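Local atomic coordinates of lactaldehyde dehydrogenase (Escherichia coli, PDB entry 2IMP), a protein that catalyses the irreversible NAD-dependent oxidation of L-lactaldehyde to L-lactate in L-fucose and L-rhamnose degradation, and also oxidises glycolaldehyde and L-glyceraldehyde as part of a homotetramer. Residues P257-D262 / V392-L397; G348-F353 / L369-R374; M403-D408 / L430-T435. All blocks are in the same frame, centred on the assembly; numbering follows the deposited sequence.

All three contacts build on one mixed sheet, which runs from strand 350-353 through strands 388-394 and 257-260 to strand 434-437. Contact 2 forms the 350-353 end of this sheet and is nested within the loop that contact 1 closes; their centres lie about 16 Å apart, and Val392 CG2 approaches Val373 O at 3.3 Å. Contact 3 follows in series, its centre about 14 Å from that of contact 1, and the two pack directly, with Pro257 CD 3.6 Å from Phe432 CE2. Contacts 1 and 2 lie away from the annotated sites. Contact 3 comes closest to the bound lactate, about 13 Å from the side chain of Phe432, which is about 10 Å from those of His449 and Asn286.

Contact 1 (P257-D262 / V392-L397); sequences PAIVMD and VAFDTL
Met261 and Phe394 meet in a Met-aromatic contact: SD of Met261 lies beside the rim of the Phe394 ring, close to the ring plane, 3.6 Å from Phe394 CZ and 4.8 Å from the ring centroid. The sulfur direction is 82° off the ring normal, so it faces the C-H edge and not the pi cloud. The methionine chain is bent twice: the bend at chi2 carries SD to the ring, and the one at chi3 turns CE onward to Leu397.

Aliphatic packing flanks this pair. Met261 CE rests 3.9 Å from Leu397 CD1, the two side chains crossing at about a right angle, while the branch methyl CG2 of Ile259 reaches Phe394 CZ at 3.9 Å. Phe394 holds CG between its backbone N and carbonyl carbon (chi1 71°), a crowded position that swings the ring across to segment 257-262.

From segment 257-262, the backbone oxygen Val260 O also approaches the ring, obliquely, 3.8 Å from Phe394 CZ. No hydrogen bond joins the two segments; strand 290-294 runs between strands 257-260 and 388-394, and helix 397-405 packs against their side chains, Ala400 touching both Ile259 and Phe394.

Strand 388-394 leads through Asp395 and the N-cap residue Thr396 directly into that helix, and the contact packs this strand-to-helix turn against the end of strand 257-260. Its chemistry, a buried meeting of sulfur, ring edge and methyl groups, is consistent with a contact that rests on close apolar packing and not on directional bonds.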
ATOM      1  N   PRO A 257      -1.015 -31.198   3.682  1.00 23.58           N
ATOM      2  CA  PRO A 257      -0.747 -32.223   2.675  1.00 24.24           C
ATOM      3  C   PRO A 257       0.508 -31.906   1.832  1.00 24.25           C
ATOM      4  O   PRO A 257       0.818 -30.742   1.574  1.00 23.61           O
ATOM      5  CB  PRO A 257      -2.018 -32.210   1.836  1.00 24.15           C
ATOM      6  CG  PRO A 257      -2.352 -30.750   1.811  1.00 23.51           C
ATOM      7  CD  PRO A 257      -2.137 -30.337   3.263  1.00 22.96           C
ATOM      8  N   ALA A 258       1.209 -32.958   1.424  1.00 24.38           N
ATOM      9  CA  ALA A 258       2.401 -32.838   0.592  1.00 24.32           C
ATOM     10  C   ALA A 258       2.265 -33.621  -0.732  1.00 24.81           C
ATOM     11  O   ALA A 258       1.932 -34.803  -0.726  1.00 25.10           O
ATOM     12  CB  ALA A 258       3.622 -33.327   1.360  1.00 23.52           C
ATOM     13  N   ILE A 259       2.506 -32.948  -1.850  1.00 25.26           N
ATOM     14  CA  ILE A 259       2.403 -33.579  -3.156  1.00 25.71           C
ATOM     15  C   ILE A 259       3.756 -33.819  -3.865  1.00 27.47           C
ATOM     16  O   ILE A 259       4.469 -32.874  -4.213  1.00 28.34           O
ATOM     17  CB  ILE A 259       1.511 -32.750  -4.101  1.00 24.60           C
ATOM     18  CG1 ILE A 259       0.114 -32.611  -3.500  1.00 24.13           C
ATOM     19  CG2 ILE A 259       1.426 -33.418  -5.468  1.00 22.01           C
ATOM     20  CD1 ILE A 259      -0.807 -31.732  -4.313  1.00 23.96           C
ATOM     21  N   VAL A 260       4.084 -35.090  -4.067  1.00 27.76           N
ATOM     22  CA  VAL A 260       5.321 -35.475  -4.736  1.00 29.24           C
ATOM     23  C   VAL A 260       5.090 -35.967  -6.182  1.00 29.55           C
ATOM     24  O   VAL A 260       4.574 -37.061  -6.392  1.00 30.42           O
ATOM     25  CB  VAL A 260       6.041 -36.602  -3.960  1.00 29.11           C
ATOM     26  CG1 VAL A 260       7.409 -36.873  -4.581  1.00 30.17           C
ATOM     27  CG2 VAL A 260       6.169 -36.224  -2.489  1.00 29.94           C
ATOM     28  N   MET A 261       5.459 -35.150  -7.161  1.00 31.47           N
ATOM     29  CA  MET A 261       5.294 -35.527  -8.559  1.00 33.45           C
ATOM     30  C   MET A 261       6.405 -36.474  -9.065  1.00 35.74           C
ATOM     31  O   MET A 261       7.434 -36.632  -8.410  1.00 35.77           O
ATOM     32  CB  MET A 261       5.251 -34.273  -9.435  1.00 33.70           C
ATOM     33  CG  MET A 261       4.139 -33.302  -9.068  1.00 35.28           C
ATOM     34  SD  MET A 261       2.503 -34.069  -9.066  1.00 34.27           S
ATOM     35  CE  MET A 261       2.139 -34.059 -10.824  1.00 36.48           C
ATOM     36  N   ASP A 262       6.185 -37.108 -10.212  1.00 37.96           N
ATOM     37  CA  ASP A 262       7.198 -38.008 -10.749  1.00 39.59           C
ATOM     38  C   ASP A 262       8.511 -37.285 -11.100  1.00 40.06           C
ATOM     39  O   ASP A 262       9.599 -37.794 -10.841  1.00 40.57           O
ATOM     40  CB  ASP A 262       6.677 -38.743 -11.993  1.00 40.00           C
ATOM     41  CG  ASP A 262       5.581 -39.752 -11.669  1.00 39.59           C
ATOM     42  OD1 ASP A 262       5.640 -40.378 -10.589  1.00 37.35           O
ATOM     43  OD2 ASP A 262       4.669 -39.929 -12.504  1.00 39.00           O
ATOM     44  N   VAL A 392      -0.468 -41.823   0.241  1.00 28.65           N
ATOM     45  CA  VAL A 392      -1.478 -42.111  -0.757  1.00 28.38           C
ATOM     46  C   VAL A 392      -0.985 -41.885  -2.190  1.00 29.17           C
ATOM     47  O   VAL A 392      -0.473 -40.810  -2.521  1.00 29.79           O
ATOM     48  CB  VAL A 392      -2.744 -41.247  -0.518  1.00 28.66           C
ATOM     49  CG1 VAL A 392      -3.770 -41.488  -1.619  1.00 27.99           C
ATOM     50  CG2 VAL A 392      -3.338 -41.576   0.838  1.00 28.46           C
ATOM     51  N   ALA A 393      -1.129 -42.905  -3.025  1.00 27.77           N
ATOM     52  CA  ALA A 393      -0.702 -42.796  -4.405  1.00 27.82           C
ATOM     53  C   ALA A 393      -1.754 -42.134  -5.299  1.00 27.66           C
ATOM     54  O   ALA A 393      -2.939 -42.166  -4.986  1.00 28.47           O
ATOM     55  CB  ALA A 393      -0.343 -44.175  -4.949  1.00 28.66           C
ATOM     56  N   PHE A 394      -1.308 -41.525  -6.390  1.00 27.15           N
ATOM     57  CA  PHE A 394      -2.213 -40.878  -7.325  1.00 29.72           C
ATOM     58  C   PHE A 394      -1.695 -40.905  -8.772  1.00 31.25           C
ATOM     59  O   PHE A 394      -0.507 -41.128  -9.002  1.00 33.05           O
ATOM     60  CB  PHE A 394      -2.486 -39.428  -6.890  1.00 27.92           C
ATOM     61  CG  PHE A 394      -1.309 -38.498  -7.056  1.00 25.08           C
ATOM     62  CD1 PHE A 394      -1.071 -37.862  -8.269  1.00 24.22           C
ATOM     63  CD2 PHE A 394      -0.437 -38.263  -5.996  1.00 23.98           C
ATOM     64  CE1 PHE A 394       0.014 -37.004  -8.426  1.00 24.37           C
ATOM     65  CE2 PHE A 394       0.652 -37.407  -6.143  1.00 24.20           C
ATOM     66  CZ  PHE A 394       0.880 -36.778  -7.359  1.00 22.90           C
ATOM     67  N   ASP A 395      -2.587 -40.681  -9.730  1.00 33.26           N
ATOM     68  CA  ASP A 395      -2.205 -40.690 -11.133  1.00 34.45           C
ATOM     69  C   ASP A 395      -1.926 -39.297 -11.738  1.00 35.06           C
ATOM     70  O   ASP A 395      -0.865 -39.069 -12.320  1.00 35.74           O
ATOM     71  CB  ASP A 395      -3.284 -41.400 -11.961  1.00 36.77           C
ATOM     72  CG  ASP A 395      -3.433 -42.871 -11.590  1.00 40.41           C
ATOM     73  OD1 ASP A 395      -2.469 -43.642 -11.795  1.00 42.30           O
ATOM     74  OD2 ASP A 395      -4.512 -43.258 -11.092  1.00 43.00           O
ATOM     75  N   THR A 396      -2.873 -38.377 -11.589  1.00 33.03           N
ATOM     76  CA  THR A 396      -2.689 -37.044 -12.144  1.00 34.05           C
ATOM     77  C   THR A 396      -2.661 -35.885 -11.118  1.00 33.22           C
ATOM     78  O   THR A 396      -3.159 -36.012  -9.997  1.00 32.17           O
ATOM     79  CB  THR A 396      -3.777 -36.726 -13.189  1.00 34.86           C
ATOM     80  OG1 THR A 396      -5.056 -36.675 -12.548  1.00 34.73           O
ATOM     81  CG2 THR A 396      -3.800 -37.796 -14.269  1.00 34.32           C
ATOM     82  N   LEU A 397      -2.059 -34.772 -11.524  1.00 32.30           N
ATOM     83  CA  LEU A 397      -1.979 -33.601 -10.669  1.00 31.92           C
ATOM     84  C   LEU A 397      -3.353 -33.213 -10.103  1.00 31.75           C
ATOM     85  O   LEU A 397      -3.485 -32.883  -8.925  1.00 30.88           O
ATOM     86  CB  LEU A 397      -1.402 -32.418 -11.448  1.00 30.45           C
ATOM     87  CG  LEU A 397      -1.289 -31.098 -10.681  1.00 29.50           C
ATOM     88  CD1 LEU A 397      -0.301 -31.258  -9.539  1.00 28.23           C
ATOM     89  CD2 LEU A 397      -0.841 -29.989 -11.622  1.00 29.44           C
TER

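Contact 2 (G348-F353 / L369-R374); sequences GARVAF and LLLDVR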
ATOM      1  N   GLY A 348      -7.604 -51.055   6.520  1.00 45.00           N
ATOM      2  CA  GLY A 348      -6.845 -51.508   5.368  1.00 45.36           C
ATOM      3  C   GLY A 348      -5.456 -50.917   5.214  1.00 45.47           C
ATOM      4  O   GLY A 348      -4.731 -51.274   4.284  1.00 45.28           O
ATOM      5  N   ALA A 349      -5.082 -50.014   6.113  1.00 45.36           N
ATOM      6  CA  ALA A 349      -3.767 -49.387   6.051  1.00 45.30           C
ATOM      7  C   ALA A 349      -2.597 -50.374   6.258  1.00 45.21           C
ATOM      8  O   ALA A 349      -2.616 -51.195   7.173  1.00 45.02           O
ATOM      9  CB  ALA A 349      -3.681 -48.260   7.076  1.00 45.07           C
ATOM     10  N   ARG A 350      -1.590 -50.273   5.400  1.00 44.83           N
ATOM     11  CA  ARG A 350      -0.433 -51.151   5.478  1.00 45.14           C
ATOM     12  C   ARG A 350       0.757 -50.551   6.274  1.00 45.07           C
ATOM     13  O   ARG A 350       1.378 -49.579   5.841  1.00 44.93           O
ATOM     14  CB  ARG A 350       0.021 -51.509   4.058  1.00 45.17           C
ATOM     15  CG  ARG A 350       0.830 -52.794   3.949  1.00 47.33           C
ATOM     16  CD  ARG A 350       1.205 -53.081   2.502  1.00 47.27           C
ATOM     17  NE  ARG A 350       2.279 -52.211   2.026  1.00 49.01           N
ATOM     18  CZ  ARG A 350       2.546 -51.985   0.743  1.00 49.59           C
ATOM     19  NH1 ARG A 350       1.812 -52.561  -0.200  1.00 51.87           N
ATOM     20  NH2 ARG A 350       3.551 -51.192   0.401  1.00 49.96           N
ATOM     21  N   VAL A 351       1.055 -51.133   7.434  1.00 43.69           N
ATOM     22  CA  VAL A 351       2.159 -50.652   8.256  1.00 43.26           C
ATOM     23  C   VAL A 351       3.568 -51.000   7.712  1.00 43.59           C
ATOM     24  O   VAL A 351       4.045 -52.129   7.861  1.00 43.77           O
ATOM     25  CB  VAL A 351       2.058 -51.191   9.697  1.00 42.05           C
ATOM     26  CG1 VAL A 351       3.239 -50.700  10.513  1.00 42.01           C
ATOM     27  CG2 VAL A 351       0.754 -50.740  10.330  1.00 42.66           C
ATOM     28  N   ALA A 352       4.211 -50.020   7.085  1.00 42.04           N
ATOM     29  CA  ALA A 352       5.545 -50.209   6.532  1.00 40.94           C
ATOM     30  C   ALA A 352       6.670 -49.961   7.553  1.00 40.50           C
ATOM     31  O   ALA A 352       7.839 -50.245   7.289  1.00 39.91           O
ATOM     32  CB  ALA A 352       5.734 -49.302   5.327  1.00 40.78           C
ATOM     33  N   PHE A 353       6.289 -49.431   8.711  1.00 40.47           N
ATOM     34  CA  PHE A 353       7.233 -49.131   9.780  1.00 40.41           C
ATOM     35  C   PHE A 353       6.562 -48.541  11.042  1.00 39.23           C
ATOM     36  O   PHE A 353       5.654 -47.717  10.939  1.00 37.82           O
ATOM     37  CB  PHE A 353       8.309 -48.164   9.274  1.00 42.23           C
ATOM     38  CG  PHE A 353       9.454 -47.980  10.226  1.00 44.97           C
ATOM     39  CD1 PHE A 353      10.191 -49.077  10.665  1.00 46.22           C
ATOM     40  CD2 PHE A 353       9.785 -46.716  10.701  1.00 47.21           C
ATOM     41  CE1 PHE A 353      11.246 -48.921  11.563  1.00 47.92           C
ATOM     42  CE2 PHE A 353      10.838 -46.543  11.601  1.00 49.02           C
ATOM     43  CZ  PHE A 353      11.570 -47.651  12.036  1.00 49.34           C
ATOM     44  N   LEU A 369       5.107 -45.315   9.538  1.00 30.76           N
ATOM     45  CA  LEU A 369       4.830 -45.139   8.124  1.00 30.49           C
ATOM     46  C   LEU A 369       3.678 -46.036   7.642  1.00 31.59           C
ATOM     47  O   LEU A 369       3.764 -47.262   7.719  1.00 31.26           O
ATOM     48  CB  LEU A 369       6.084 -45.437   7.303  1.00 30.38           C
ATOM     49  CG  LEU A 369       5.926 -45.355   5.784  1.00 29.83           C
ATOM     50  CD1 LEU A 369       5.452 -43.966   5.389  1.00 31.19           C
ATOM     51  CD2 LEU A 369       7.250 -45.682   5.117  1.00 29.11           C
ATOM     52  N   LEU A 370       2.605 -45.415   7.166  1.00 31.97           N
ATOM     53  CA  LEU A 370       1.455 -46.162   6.685  1.00 32.40           C
ATOM     54  C   LEU A 370       1.260 -46.090   5.162  1.00 33.43           C
ATOM     55  O   LEU A 370       1.214 -45.005   4.580  1.00 34.66           O
ATOM     56  CB  LEU A 370       0.186 -45.677   7.391  1.00 31.84           C
ATOM     57  CG  LEU A 370       0.219 -45.743   8.922  1.00 31.43           C
ATOM     58  CD1 LEU A 370      -1.089 -45.210   9.489  1.00 29.85           C
ATOM     59  CD2 LEU A 370       0.451 -47.177   9.372  1.00 32.56           C
ATOM     60  N   LEU A 371       1.166 -47.256   4.531  1.00 33.90           N
ATOM     61  CA  LEU A 371       0.971 -47.320   3.091  1.00 33.34           C
ATOM     62  C   LEU A 371      -0.430 -47.831   2.689  1.00 33.59           C
ATOM     63  O   LEU A 371      -1.242 -48.174   3.544  1.00 32.08           O
ATOM     64  CB  LEU A 371       2.057 -48.194   2.453  1.00 33.86           C
ATOM     65  CG  LEU A 371       3.515 -47.840   2.790  1.00 34.10           C
ATOM     66  CD1 LEU A 371       4.454 -48.648   1.891  1.00 32.26           C
ATOM     67  CD2 LEU A 371       3.761 -46.346   2.593  1.00 32.25           C
ATOM     68  N   ASP A 372      -0.696 -47.878   1.390  1.00 36.42           N
ATOM     69  CA  ASP A 372      -1.999 -48.319   0.909  1.00 39.20           C
ATOM     70  C   ASP A 372      -3.175 -47.629   1.623  1.00 40.06           C
ATOM     71  O   ASP A 372      -4.230 -48.225   1.842  1.00 40.69           O
ATOM     72  CB  ASP A 372      -2.139 -49.837   1.042  1.00 40.32           C
ATOM     73  CG  ASP A 372      -1.164 -50.585   0.158  1.00 42.33           C
ATOM     74  OD1 ASP A 372      -0.993 -50.174  -1.011  1.00 42.68           O
ATOM     75  OD2 ASP A 372      -0.577 -51.585   0.625  1.00 42.95           O
ATOM     76  N   VAL A 373      -2.956 -46.376   2.002  1.00 40.99           N
ATOM     77  CA  VAL A 373      -3.981 -45.585   2.657  1.00 41.24           C
ATOM     78  C   VAL A 373      -4.953 -44.967   1.640  1.00 41.87           C
ATOM     79  O   VAL A 373      -4.558 -44.622   0.528  1.00 41.41           O
ATOM     80  CB  VAL A 373      -3.354 -44.446   3.494  1.00 41.40           C
ATOM     81  CG1 VAL A 373      -4.445 -43.648   4.193  1.00 40.76           C
ATOM     82  CG2 VAL A 373      -2.383 -45.023   4.512  1.00 41.20           C
ATOM     83  N   ARG A 374      -6.217 -44.850   2.020  1.00 43.93           N
ATOM     84  CA  ARG A 374      -7.210 -44.272   1.130  1.00 45.63           C
ATOM     85  C   ARG A 374      -7.734 -42.904   1.604  1.00 45.18           C
ATOM     86  O   ARG A 374      -7.977 -42.703   2.796  1.00 43.93           O
ATOM     87  CB  ARG A 374      -8.391 -45.235   0.960  1.00 48.22           C
ATOM     88  CG  ARG A 374      -8.031 -46.571   0.330  1.00 50.94           C
ATOM     89  CD  ARG A 374      -9.260 -47.460   0.204  1.00 55.11           C
ATOM     90  NE  ARG A 374      -8.944 -48.760  -0.384  1.00 59.51           N
ATOM     91  CZ  ARG A 374      -9.847 -49.687  -0.695  1.00 61.11           C
ATOM     92  NH1 ARG A 374     -11.139 -49.465  -0.475  1.00 61.56           N
ATOM     93  NH2 ARG A 374      -9.460 -50.839  -1.229  1.00 61.09           N
TER
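An antiparallel beta ladder with a classic bulge joins Arg350 to Leu371, Val351 to Leu370, and Ala352 and Phe353 to Leu369, at the edge of the mixed sheet where strand 350-353 lies. Arg350 and Leu371 are the hydrogen-bonded pair: Leu371 N reaches Arg350 O at 2.7 Å in a nearly straight bond (176°), and Arg350 N returns to Leu371 O. In the bulge, Leu369 O accepts Ala352 N at 2.9 Å nearly along the C=O axis, with only a weak bond from Phe353 N, while Leu369 N binds Phe353 O.

On one face, Val351 CG2 and Leu370 CD2 are 3.7 Å apart, the two side chains running alongside each other in the same direction. Beneath them comes helix 331-346, whose end at Gly348 is a Schellman motif: Val345 touches Val351 and Ala344 touches Leu370. The other face carries Leu369 and Leu371, which pack on helix 298-310.

Leu371 CG meets Ala352 CB at 3.7 Å, and Leu371 CD1 also lies 3.7 Å from Ala352 CB. A glycine in place of Leu371 would probably open a gap beside Ala352 and against Tyr298 and Val302 of helix 298-310.

Arg350 extends with CG anti to its backbone N, and the bend at chi3 (75°) then wraps the chain past Asp372 OD2. The aspartate OD2 sits over one face of the guanidinium, whose plane stands at 90° to that of the carboxylate. This is a salt bridge made from above, not in the plane of the N-H bonds, with Arg350 NH1 2.7 Å from Asp372 OD2.

Contact 3 (M403-D408 / L430-T435); sequences MANDSD and LKFGET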
ATOM      1  N   MET A 403      -7.543 -34.104  -3.761  1.00 25.91           N
ATOM      2  CA  MET A 403      -7.487 -34.796  -2.479  1.00 24.04           C
ATOM      3  C   MET A 403      -6.904 -33.915  -1.357  1.00 23.58           C
ATOM      4  O   MET A 403      -7.346 -33.977  -0.209  1.00 22.72           O
ATOM      5  CB  MET A 403      -6.676 -36.092  -2.602  1.00 26.76           C
ATOM      6  CG  MET A 403      -7.366 -37.160  -3.444  1.00 28.65           C
ATOM      7  SD  MET A 403      -6.536 -38.764  -3.416  1.00 34.61           S
ATOM      8  CE  MET A 403      -5.406 -38.560  -4.765  1.00 29.35           C
ATOM      9  N   ALA A 404      -5.910 -33.104  -1.705  1.00 22.16           N
ATOM     10  CA  ALA A 404      -5.327 -32.192  -0.733  1.00 21.34           C
ATOM     11  C   ALA A 404      -6.387 -31.176  -0.247  1.00 19.74           C
ATOM     12  O   ALA A 404      -6.506 -30.905   0.948  1.00 18.99           O
ATOM     13  CB  ALA A 404      -4.136 -31.455  -1.349  1.00 20.54           C
ATOM     14  N   ASN A 405      -7.157 -30.644  -1.195  1.00 19.74           N
ATOM     15  CA  ASN A 405      -8.217 -29.696  -0.867  1.00 20.70           C
ATOM     16  C   ASN A 405      -9.370 -30.336  -0.088  1.00 21.82           C
ATOM     17  O   ASN A 405     -10.138 -29.646   0.578  1.00 23.88           O
ATOM     18  CB  ASN A 405      -8.782 -29.042  -2.130  1.00 18.14           C
ATOM     19  CG  ASN A 405      -7.826 -28.049  -2.745  1.00 19.31           C
ATOM     20  OD1 ASN A 405      -6.993 -27.471  -2.052  1.00 18.44           O
ATOM     21  ND2 ASN A 405      -7.948 -27.832  -4.048  1.00 16.94           N
ATOM     22  N   ASP A 406      -9.479 -31.656  -0.188  1.00 23.58           N
ATOM     23  CA  ASP A 406     -10.523 -32.386   0.516  1.00 24.10           C
ATOM     24  C   ASP A 406     -10.231 -32.501   2.021  1.00 24.43           C
ATOM     25  O   ASP A 406      -9.913 -33.575   2.537  1.00 23.56           O
ATOM     26  CB  ASP A 406     -10.688 -33.779  -0.095  1.00 26.56           C
ATOM     27  CG  ASP A 406     -11.751 -34.596   0.607  1.00 29.58           C
ATOM     28  OD1 ASP A 406     -12.865 -34.069   0.808  1.00 30.31           O
ATOM     29  OD2 ASP A 406     -11.476 -35.762   0.955  1.00 31.88           O
ATOM     30  N   SER A 407     -10.345 -31.365   2.702  1.00 23.64           N
ATOM     31  CA  SER A 407     -10.070 -31.274   4.128  1.00 22.72           C
ATOM     32  C   SER A 407     -10.730 -30.049   4.794  1.00 23.72           C
ATOM     33  O   SER A 407     -10.868 -29.003   4.160  1.00 24.00           O
ATOM     34  CB  SER A 407      -8.549 -31.201   4.332  1.00 21.09           C
ATOM     35  OG  SER A 407      -8.198 -30.810   5.650  1.00 20.46           O
ATOM     36  N   ASP A 408     -11.147 -30.186   6.049  1.00 23.58           N
ATOM     37  CA  ASP A 408     -11.730 -29.048   6.746  1.00 26.15           C
ATOM     38  C   ASP A 408     -10.669 -28.009   7.138  1.00 24.99           C
ATOM     39  O   ASP A 408     -10.989 -26.918   7.601  1.00 27.22           O
ATOM     40  CB  ASP A 408     -12.482 -29.487   8.003  1.00 29.05           C
ATOM     41  CG  ASP A 408     -13.812 -30.122   7.685  1.00 31.91           C
ATOM     42  OD1 ASP A 408     -14.501 -29.610   6.779  1.00 35.12           O
ATOM     43  OD2 ASP A 408     -14.169 -31.121   8.341  1.00 33.09           O
ATOM     44  N   LEU A 430      -4.475 -25.283  -5.305  1.00 15.82           N
ATOM     45  CA  LEU A 430      -4.430 -25.538  -3.866  1.00 17.11           C
ATOM     46  C   LEU A 430      -5.123 -24.453  -2.997  1.00 16.15           C
ATOM     47  O   LEU A 430      -4.759 -23.277  -3.037  1.00 17.96           O
ATOM     48  CB  LEU A 430      -2.969 -25.718  -3.419  1.00 14.54           C
ATOM     49  CG  LEU A 430      -2.346 -27.050  -3.859  1.00 17.33           C
ATOM     50  CD1 LEU A 430      -0.856 -27.080  -3.583  1.00 15.30           C
ATOM     51  CD2 LEU A 430      -3.038 -28.181  -3.120  1.00 15.35           C
ATOM     52  N   LYS A 431      -6.114 -24.866  -2.219  1.00 15.10           N
ATOM     53  CA  LYS A 431      -6.842 -23.937  -1.363  1.00 15.05           C
ATOM     54  C   LYS A 431      -6.304 -23.878   0.093  1.00 14.66           C
ATOM     55  O   LYS A 431      -6.939 -24.354   1.032  1.00 12.65           O
ATOM     56  CB  LYS A 431      -8.329 -24.301  -1.381  1.00 14.66           C
ATOM     57  CG  LYS A 431      -8.928 -24.221  -2.781  1.00 19.23           C
ATOM     58  CD  LYS A 431     -10.334 -24.796  -2.850  1.00 25.37           C
ATOM     59  CE  LYS A 431     -10.833 -24.816  -4.294  1.00 29.08           C
ATOM     60  NZ  LYS A 431     -12.158 -25.477  -4.465  1.00 30.94           N
ATOM     61  N   PHE A 432      -5.121 -23.287   0.237  1.00 14.26           N
ATOM     62  CA  PHE A 432      -4.453 -23.154   1.523  1.00 14.44           C
ATOM     63  C   PHE A 432      -3.832 -21.762   1.764  1.00 12.68           C
ATOM     64  O   PHE A 432      -3.516 -21.044   0.817  1.00 14.81           O
ATOM     65  CB  PHE A 432      -3.358 -24.225   1.651  1.00 14.79           C
ATOM     66  CG  PHE A 432      -3.882 -25.635   1.692  1.00 17.50           C
ATOM     67  CD1 PHE A 432      -4.407 -26.233   0.549  1.00 16.12           C
ATOM     68  CD2 PHE A 432      -3.912 -26.343   2.890  1.00 17.12           C
ATOM     69  CE1 PHE A 432      -4.940 -27.516   0.600  1.00 15.98           C
ATOM     70  CE2 PHE A 432      -4.446 -27.629   2.948  1.00 15.62           C
ATOM     71  CZ  PHE A 432      -4.968 -28.210   1.807  1.00 13.96           C
ATOM     72  N   GLY A 433      -3.668 -21.396   3.030  1.00 12.86           N
ATOM     73  CA  GLY A 433      -3.087 -20.103   3.353  1.00  9.34           C
ATOM     74  C   GLY A 433      -1.611 -20.062   3.004  1.00 11.36           C
ATOM     75  O   GLY A 433      -1.017 -18.986   2.894  1.00 10.24           O
ATOM     76  N   GLU A 434      -1.021 -21.240   2.835  1.00  9.84           N
ATOM     77  CA  GLU A 434       0.388 -21.356   2.491  1.00 13.31           C
ATOM     78  C   GLU A 434       0.716 -22.552   1.575  1.00 14.77           C
ATOM     79  O   GLU A 434       0.165 -23.648   1.732  1.00 16.41           O
ATOM     80  CB  GLU A 434       1.246 -21.489   3.755  1.00 14.82           C
ATOM     81  CG  GLU A 434       1.097 -20.372   4.768  1.00 18.11           C
ATOM     82  CD  GLU A 434       1.908 -20.632   6.028  1.00 18.56           C
ATOM     83  OE1 GLU A 434       2.043 -21.814   6.415  1.00 18.79           O
ATOM     84  OE2 GLU A 434       2.394 -19.656   6.635  1.00 16.76           O
ATOM     85  N   THR A 435       1.611 -22.321   0.624  1.00 14.49           N
ATOM     86  CA  THR A 435       2.054 -23.365  -0.282  1.00 14.77           C
ATOM     87  C   THR A 435       3.579 -23.353  -0.476  1.00 15.14           C
ATOM     88  O   THR A 435       4.134 -22.397  -1.024  1.00 16.76           O
ATOM     89  CB  THR A 435       1.396 -23.249  -1.678  1.00 14.94           C
ATOM     90  OG1 THR A 435      -0.022 -23.404  -1.565  1.00 16.59           O
ATOM     91  CG2 THR A 435       1.932 -24.339  -2.606  1.00 15.75           C
TER
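Asn405, in the last turn of helix 397-405, reaches from its CB across to the loop 430-433. Its CG lies anti to the carbonyl carbon, which aims the amide at that loop, and Asn405 CG lies 4.0 Å from Lys431 CG. At the tip, OD1 accepts the backbone N-H of Lys431: Lys431 N stands 2.8 Å from Asn405 OD1, the bond is nearly straight (172°), and the donor is tilted 29° from the carbonyl plane. Asn405 OD1 also lies at the edge of the Phe432 ring, 3.4 Å from CE1, with amide and ring planes 25° apart. The other branch, Asn405 ND2, donates to Gly429 O and lies 4.0 Å from Lys431 CG and CD, whose extended chain crosses the amide at about a right angle. Both ends of the amide are therefore engaged by the 429-431 backbone, which fixes its rotation.

Beside it, Ala404 O meets the edge of the Phe432 ring, 3.2 Å from CZ, and also accepts a hydrogen bond from Arg290. Ala404 CB packs against Leu430 CD2 at 3.9 Å.

Thus the C-terminal end of helix 397-405 is tied to the exit of helix 420-429, where the chain heads into strand 434-437. Phe432 packs on Pro257 of strand 257-260 and Ser413 of strand 409-416 and makes a cation-pi contact with Arg453; beyond it, Glu434 and Thr435 extend the sheet into a neighbouring subunit.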